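Local coordinates for N-isopropylammelide isopropylaminohydrolase (Burkholderia multivorans ATCC 17616, PDB 6NBO), which belongs to the amidohydrolase family of metal-dependent enzymes, is built on a TIM-barrel fold and carries zinc ions in its metal site, at residues D69-M75 and Y96-H102; V284-L290 and I325-F331. All coordinates share one frame; numbering follows the deposited sequence.

Contact 1: residues D69-M75 and Y96-H102; sequences DKTHWGM and YRATSGH. With EDO (1,2-ethanediol), chain I.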
loop_
_atom_site.group_PDB
_atom_site.type_symbol
_atom_site.label_atom_id
_atom_site.label_comp_id
_atom_site.label_asym_id
_atom_site.label_seq_id
_atom_site.Cartn_x
_atom_site.Cartn_y
_atom_site.Cartn_z
ATOM N N ASP A 69 -7.905 -9.198 3.821
ATOM C CA ASP A 69 -8.942 -10.208 3.980
ATOM C C ASP A 69 -8.355 -11.612 4.088
ATOM O O ASP A 69 -8.986 -12.492 4.679
ATOM C CB ASP A 69 -9.951 -10.130 2.821
ATOM C CG ASP A 69 -9.310 -10.344 1.439
ATOM O OD1 ASP A 69 -8.173 -9.865 1.207
ATOM O OD2 ASP A 69 -9.965 -10.981 0.581
ATOM N N LYS A 70 -7.162 -11.841 3.532
ATOM C CA LYS A 70 -6.601 -13.187 3.421
ATOM C C LYS A 70 -5.748 -13.592 4.615
ATOM O O LYS A 70 -5.461 -14.787 4.774
ATOM C CB LYS A 70 -5.702 -13.312 2.182
ATOM C CG LYS A 70 -6.324 -13.140 0.798
ATOM C CD LYS A 70 -5.184 -13.223 -0.233
ATOM C CE LYS A 70 -5.599 -12.820 -1.645
ATOM N NZ LYS A 70 -6.454 -13.837 -2.322
ATOM N N THR A 71 -5.298 -12.625 5.412
ATOM C CA THR A 71 -4.245 -12.860 6.394
ATOM C C THR A 71 -4.711 -13.793 7.499
ATOM O O THR A 71 -5.887 -13.808 7.878
ATOM C CB THR A 71 -3.777 -11.540 7.021
ATOM O OG1 THR A 71 -2.656 -11.793 7.875
ATOM C CG2 THR A 71 -4.893 -10.886 7.838
ATOM N N HIS A 72 -3.766 -14.588 8.007
ATOM C CA HIS A 72 -3.968 -15.373 9.220
ATOM C C HIS A 72 -3.317 -14.719 10.434
ATOM O O HIS A 72 -3.064 -15.395 11.441
ATOM C CB HIS A 72 -3.442 -16.795 9.029
ATOM C CG HIS A 72 -4.225 -17.594 8.035
ATOM N ND1 HIS A 72 -4.380 -18.961 8.134
ATOM C CD2 HIS A 72 -4.905 -17.219 6.924
ATOM C CE1 HIS A 72 -5.115 -19.393 7.125
ATOM N NE2 HIS A 72 -5.445 -18.357 6.373
ATOM N N TRP A 73 -3.025 -13.426 10.346
ATOM C CA TRP A 73 -2.478 -12.696 11.485
ATOM C C TRP A 73 -3.358 -12.908 12.709
ATOM O O TRP A 73 -4.584 -12.821 12.625
ATOM C CB TRP A 73 -2.375 -11.208 11.158
ATOM C CG TRP A 73 -1.450 -10.490 12.101
ATOM C CD1 TRP A 73 -1.788 -9.817 13.245
ATOM C CD2 TRP A 73 -0.023 -10.408 11.992
ATOM N NE1 TRP A 73 -0.652 -9.314 13.849
ATOM C CE2 TRP A 73 0.441 -9.662 13.098
ATOM C CE3 TRP A 73 0.906 -10.892 11.062
ATOM C CZ2 TRP A 73 1.795 -9.391 13.301
ATOM C CZ3 TRP A 73 2.254 -10.622 11.267
ATOM C CH2 TRP A 73 2.682 -9.878 12.374
ATOM N N GLY A 74 -2.730 -13.233 13.838
ATOM C CA GLY A 74 -3.467 -13.505 15.052
ATOM C C GLY A 74 -4.075 -14.885 15.145
ATOM O O GLY A 74 -4.640 -15.225 16.192
ATOM N N MET A 75 -3.977 -15.691 14.104
ATOM C CA MET A 75 -4.484 -17.051 14.111
ATOM C C MET A 75 -3.346 -18.029 14.337
ATOM O O MET A 75 -2.171 -17.666 14.249
ATOM C CB MET A 75 -5.186 -17.351 12.784
ATOM C CG MET A 75 -6.362 -16.435 12.468
ATOM S SD MET A 75 -7.000 -16.772 10.807
ATOM C CE MET A 75 -7.129 -18.555 10.823
ATOM N N TYR A 96 -9.150 -23.972 1.102
ATOM C CA TYR A 96 -9.040 -23.567 2.500
ATOM C C TYR A 96 -10.279 -22.797 2.947
ATOM O O TYR A 96 -10.864 -23.093 3.996
ATOM C CB TYR A 96 -7.778 -22.729 2.722
ATOM C CG TYR A 96 -7.819 -22.004 4.053
ATOM C CD1 TYR A 96 -7.642 -22.702 5.247
ATOM C CD2 TYR A 96 -8.080 -20.637 4.123
ATOM C CE1 TYR A 96 -7.701 -22.056 6.473
ATOM C CE2 TYR A 96 -8.141 -19.977 5.347
ATOM C CZ TYR A 96 -7.955 -20.700 6.520
ATOM O OH TYR A 96 -8.012 -20.072 7.745
ATOM N N ARG A 97 -10.702 -21.808 2.151
ATOM C CA ARG A 97 -11.872 -21.001 2.490
ATOM C C ARG A 97 -13.169 -21.802 2.473
ATOM O O ARG A 97 -14.129 -21.417 3.150
ATOM C CB ARG A 97 -11.980 -19.821 1.525
ATOM C CG ARG A 97 -10.982 -18.721 1.813
ATOM C CD ARG A 97 -11.037 -17.628 0.767
ATOM N NE ARG A 97 -10.499 -16.371 1.281
ATOM C CZ ARG A 97 -10.227 -15.310 0.528
ATOM N NH1 ARG A 97 -10.430 -15.355 -0.783
ATOM N NH2 ARG A 97 -9.746 -14.207 1.086
ATOM N N ALA A 98 -13.222 -22.897 1.721
ATOM C CA ALA A 98 -14.422 -23.711 1.615
ATOM C C ALA A 98 -14.363 -24.966 2.477
ATOM O O ALA A 98 -15.216 -25.847 2.334
ATOM C CB ALA A 98 -14.672 -24.085 0.156
ATOM N N THR A 99 -13.365 -25.075 3.354
ATOM C CA THR A 99 -13.330 -26.125 4.360
ATOM C C THR A 99 -12.989 -25.601 5.747
ATOM O O THR A 99 -13.058 -26.374 6.709
ATOM C CB THR A 99 -12.325 -27.226 3.976
ATOM O OG1 THR A 99 -11.058 -26.637 3.652
ATOM C CG2 THR A 99 -12.841 -28.047 2.787
ATOM N N SER A 100 -12.631 -24.329 5.879
ATOM C CA SER A 100 -12.382 -23.685 7.158
ATOM C C SER A 100 -13.423 -22.595 7.382
ATOM O O SER A 100 -14.251 -22.300 6.515
ATOM C CB SER A 100 -10.964 -23.113 7.215
ATOM O OG SER A 100 -10.896 -21.832 6.602
ATOM N N GLY A 101 -13.381 -21.993 8.565
ATOM C CA GLY A 101 -14.257 -20.877 8.854
ATOM C C GLY A 101 -13.488 -19.581 8.983
ATOM O O GLY A 101 -13.667 -18.847 9.959
ATOM N N HIS A 102 -12.623 -19.287 8.010
ATOM C CA HIS A 102 -11.781 -18.100 8.103
ATOM C C HIS A 102 -12.637 -16.838 8.105
ATOM O O HIS A 102 -13.535 -16.676 7.273
ATOM C CB HIS A 102 -10.775 -18.057 6.951
ATOM C CG HIS A 102 -9.816 -16.906 7.032
ATOM N ND1 HIS A 102 -10.089 -15.669 6.487
ATOM C CD2 HIS A 102 -8.588 -16.803 7.595
ATOM C CE1 HIS A 102 -9.074 -14.853 6.711
ATOM N NE2 HIS A 102 -8.150 -15.518 7.381
HETATM C C1 EDO I . 1.006 -12.972 14.494
HETATM O O1 EDO I . -0.110 -13.777 14.088
HETATM C C2 EDO I . 0.640 -12.141 15.715
HETATM O O2 EDO I . 0.067 -12.998 16.712
#

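Contact 2: residues V284-L290 and I325-F331; sequences VPVPSVL and IAMRNDF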
loop_
_atom_site.group_PDB
_atom_site.type_symbol
_atom_site.label_atom_id
_atom_site.label_comp_id
_atom_site.label_asym_id
_atom_site.label_seq_id
_atom_site.Cartn_x
_atom_site.Cartn_y
_atom_site.Cartn_z
ATOM N N VAL A 284 11.685 -13.466 -8.573
ATOM C CA VAL A 284 11.218 -13.136 -9.921
ATOM C C VAL A 284 11.720 -11.750 -10.276
ATOM O O VAL A 284 12.001 -10.932 -9.389
ATOM C CB VAL A 284 9.668 -13.189 -10.012
ATOM C CG1 VAL A 284 9.044 -12.383 -8.903
ATOM C CG2 VAL A 284 9.131 -12.726 -11.370
ATOM N N PRO A 285 11.952 -11.494 -11.567
ATOM C CA PRO A 285 12.341 -10.139 -11.976
ATOM C C PRO A 285 11.331 -9.094 -11.524
ATOM O O PRO A 285 10.127 -9.349 -11.425
ATOM C CB PRO A 285 12.414 -10.231 -13.511
ATOM C CG PRO A 285 12.267 -11.693 -13.854
ATOM C CD PRO A 285 12.328 -12.484 -12.588
ATOM N N VAL A 286 11.840 -7.904 -11.224
ATOM C CA VAL A 286 11.002 -6.818 -10.723
ATOM C C VAL A 286 11.313 -5.562 -11.527
ATOM O O VAL A 286 12.385 -5.443 -12.136
ATOM C CB VAL A 286 11.231 -6.572 -9.213
ATOM C CG1 VAL A 286 10.787 -7.784 -8.405
ATOM C CG2 VAL A 286 12.693 -6.261 -8.954
ATOM N N PRO A 287 10.395 -4.600 -11.548
ATOM C CA PRO A 287 10.762 -3.279 -12.070
ATOM C C PRO A 287 11.882 -2.679 -11.230
ATOM O O PRO A 287 11.862 -2.734 -9.995
ATOM C CB PRO A 287 9.462 -2.471 -11.965
ATOM C CG PRO A 287 8.597 -3.231 -11.015
ATOM C CD PRO A 287 8.984 -4.669 -11.139
ATOM N N SER A 288 12.890 -2.150 -11.910
ATOM C CA SER A 288 13.948 -1.420 -11.228
ATOM C C SER A 288 13.370 -0.144 -10.630
ATOM O O SER A 288 12.787 0.679 -11.347
ATOM C CB SER A 288 15.075 -1.104 -12.207
ATOM O OG SER A 288 15.933 -0.103 -11.691
ATOM N N VAL A 289 13.508 0.015 -9.311
ATOM C CA VAL A 289 13.044 1.244 -8.672
ATOM C C VAL A 289 13.737 2.460 -9.278
ATOM O O VAL A 289 13.094 3.477 -9.572
ATOM C CB VAL A 289 13.256 1.158 -7.150
ATOM C CG1 VAL A 289 13.027 2.501 -6.511
ATOM C CG2 VAL A 289 12.309 0.123 -6.559
ATOM N N LEU A 290 15.050 2.367 -9.512
ATOM C CA LEU A 290 15.759 3.510 -10.086
ATOM C C LEU A 290 15.362 3.774 -11.538
ATOM O O LEU A 290 15.356 4.931 -11.970
ATOM C CB LEU A 290 17.272 3.305 -9.971
ATOM C CG LEU A 290 17.746 3.291 -8.511
ATOM C CD1 LEU A 290 19.257 3.242 -8.438
ATOM C CD2 LEU A 290 17.214 4.504 -7.764
ATOM N N ILE A 325 12.845 -3.968 -0.225
ATOM C CA ILE A 325 12.909 -3.318 -1.537
ATOM C C ILE A 325 14.342 -2.882 -1.841
ATOM O O ILE A 325 14.872 -3.119 -2.937
ATOM C CB ILE A 325 11.919 -2.137 -1.582
ATOM C CG1 ILE A 325 10.475 -2.663 -1.573
ATOM C CG2 ILE A 325 12.159 -1.255 -2.811
ATOM C CD1 ILE A 325 9.414 -1.588 -1.375
ATOM N N ALA A 326 14.992 -2.239 -0.867
ATOM C CA ALA A 326 16.371 -1.800 -1.038
ATOM C C ALA A 326 17.289 -2.979 -1.344
ATOM O O ALA A 326 18.103 -2.929 -2.277
ATOM C CB ALA A 326 16.830 -1.053 0.220
ATOM N N MET A 327 17.157 -4.066 -0.580
ATOM C CA MET A 327 17.970 -5.255 -0.832
ATOM C C MET A 327 17.716 -5.809 -2.224
ATOM O O MET A 327 18.655 -6.140 -2.957
ATOM C CB MET A 327 17.667 -6.335 0.219
ATOM C CG MET A 327 18.118 -6.000 1.622
ATOM S SD MET A 327 17.503 -7.264 2.784
ATOM C CE MET A 327 18.763 -7.191 4.045
ATOM N N ARG A 328 16.443 -5.928 -2.601
ATOM C CA ARG A 328 16.107 -6.487 -3.905
ATOM C C ARG A 328 16.693 -5.652 -5.033
ATOM O O ARG A 328 17.063 -6.195 -6.079
ATOM C CB ARG A 328 14.589 -6.599 -4.053
ATOM C CG ARG A 328 14.120 -7.222 -5.367
ATOM C CD ARG A 328 14.543 -8.690 -5.487
ATOM N NE ARG A 328 14.134 -9.291 -6.757
ATOM C CZ ARG A 328 14.819 -9.183 -7.891
ATOM N NH1 ARG A 328 15.954 -8.492 -7.916
ATOM N NH2 ARG A 328 14.371 -9.764 -9.000
ATOM N N ASN A 329 16.802 -4.341 -4.838
ATOM C CA ASN A 329 17.342 -3.449 -5.853
ATOM C C ASN A 329 18.838 -3.213 -5.691
ATOM O O ASN A 329 19.395 -2.355 -6.386
ATOM C CB ASN A 329 16.577 -2.123 -5.829
ATOM C CG ASN A 329 15.239 -2.214 -6.543
ATOM O OD1 ASN A 329 15.129 -1.848 -7.707
ATOM N ND2 ASN A 329 14.216 -2.719 -5.851
ATOM N N ASP A 330 19.495 -3.968 -4.803
ATOM C CA ASP A 330 20.944 -3.901 -4.596
ATOM C C ASP A 330 21.377 -2.518 -4.116
ATOM O O ASP A 330 22.474 -2.053 -4.426
ATOM C CB ASP A 330 21.706 -4.299 -5.869
ATOM C CG ASP A 330 23.097 -4.839 -5.576
ATOM O OD1 ASP A 330 23.401 -5.118 -4.398
ATOM O OD2 ASP A 330 23.886 -4.984 -6.530
ATOM N N PHE A 331 20.512 -1.838 -3.371
ATOM C CA PHE A 331 20.867 -0.535 -2.819
ATOM C C PHE A 331 21.905 -0.695 -1.711
ATOM O O PHE A 331 21.809 -1.601 -0.880
ATOM C CB PHE A 331 19.627 0.164 -2.257
ATOM C CG PHE A 331 18.649 0.661 -3.306
ATOM C CD1 PHE A 331 18.947 0.600 -4.658
ATOM C CD2 PHE A 331 17.436 1.211 -2.915
ATOM C CE1 PHE A 331 18.036 1.063 -5.603
ATOM C CE2 PHE A 331 16.521 1.683 -3.848
ATOM C CZ PHE A 331 16.830 1.610 -5.202
HETATM O O HOH W 1 15.027 -8.062 -11.728
HETATM O O HOH W 2 11.665 -3.417 -7.193
HETATM O O HOH W 3 16.719 -0.138 -9.032
#

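Contact 1: residues D69-M75 and Y96-H102
H102 reaches across to T71 in the loop that follows barrel strand 56-66 of this TIM-barrel amidohydrolase, and its ring closes an aromatic cluster with H72 and Y96. With CG opposite the backbone N (chi1 -176°), the ring extends toward T71 and H102 NE2 donates to T71 O at 2.9 Å, the acceptor in the imidazole plane but the donor well above the carbonyl plane. H102 CE1 lies 3.1 Å from D69 O. The H72 ring packs obliquely against H102 and Y96, its plane inclined by 36° to that of Y96, and H72 CE1 comes within 3.0 Å of Y96 OH. M75 borders the cluster, with SD 3.6 Å from H102 CD2. Nearer the barrel, R97 NH2 forms a long salt bridge of 3.3 Å to D69 OD2, approaching from above the carboxylate plane. The D128 carboxylate forms salt bridges with R97 NH1 and K70 NZ, its backbone N-H bonds D69 OD2, and E93 pairs with K70 NZ. T71 OG1 accepts from W73 N in an ST turn and bonds to V306 O; a type II turn follows from H72 to M75. There G74 N donates to O1 of 1,2-ethanediol, probably from the crystallisation liquor; its C1 sits over the W73 indole.

Contact 2: residues V284-L290 and I325-F331
I325 begins the contact, where the end of helix 318-328 meets the loop entering helix 289-295 in the TIM barrel; its CG2 packs 4.0 Å from V289 CG2. R328 starts with CG anti to the backbone N (chi1 -178°), then bends at chi2 to turn its guanidinium onto the 284-290 loop. R328 NH2 donates to V284 O at 2.7 Å; the oxygen lies in the guanidinium plane, while V286 CG2 covers one face of the group. The V284 side chain is about 9 Å from a bound zinc ion. A water joins R328 NH2 to V286 N, and NE bonds to P281 O.

N329, the first residue past helix 318-328, links its end to the start of the earlier helix 289-295. Its ND2 donates to I325 O, which also accepts from N329 N on the opposite face of the carbonyl, a pair of bonds that fixes the rotation of the amide. N329 OD1 accepts from V289 N at 2.9 Å, with an N-H...O angle of 166°. One water links OD1 with S288 OG and L290 N; a second bridges ND2 and P287 O. S288 OG itself caps A291 N.

D330, with positive phi, completes a Schellman motif, and F331 follows, its CE1 3.7 Å from L290 CG and its ring backed by helix 334-342.

One asparagine amide thus serves two helix ends, accepting from one and donating to the other, with waters completing its polar contacts.

In the fold
Along the chain the two contacts come in series, neither nested nor crossed. Contact 1 closes first: strand 56-66 bears zinc ligand H65 near its end, with H67 just beyond it, and the loop that follows is joined to the end of helix 89-97 and the turn leading into helix 104-117, with 20 residues between the segments. The chain then runs through the successive parallel strands to 275-278 before contact 2 opens. There the segment entering helix 289-295 meets the end of helix 318-328, enclosing strand 299-301 and zinc ligand D304. The centres of contacts 1 and 2 are 31 Å apart, so early and late parts of the barrel are tied separately.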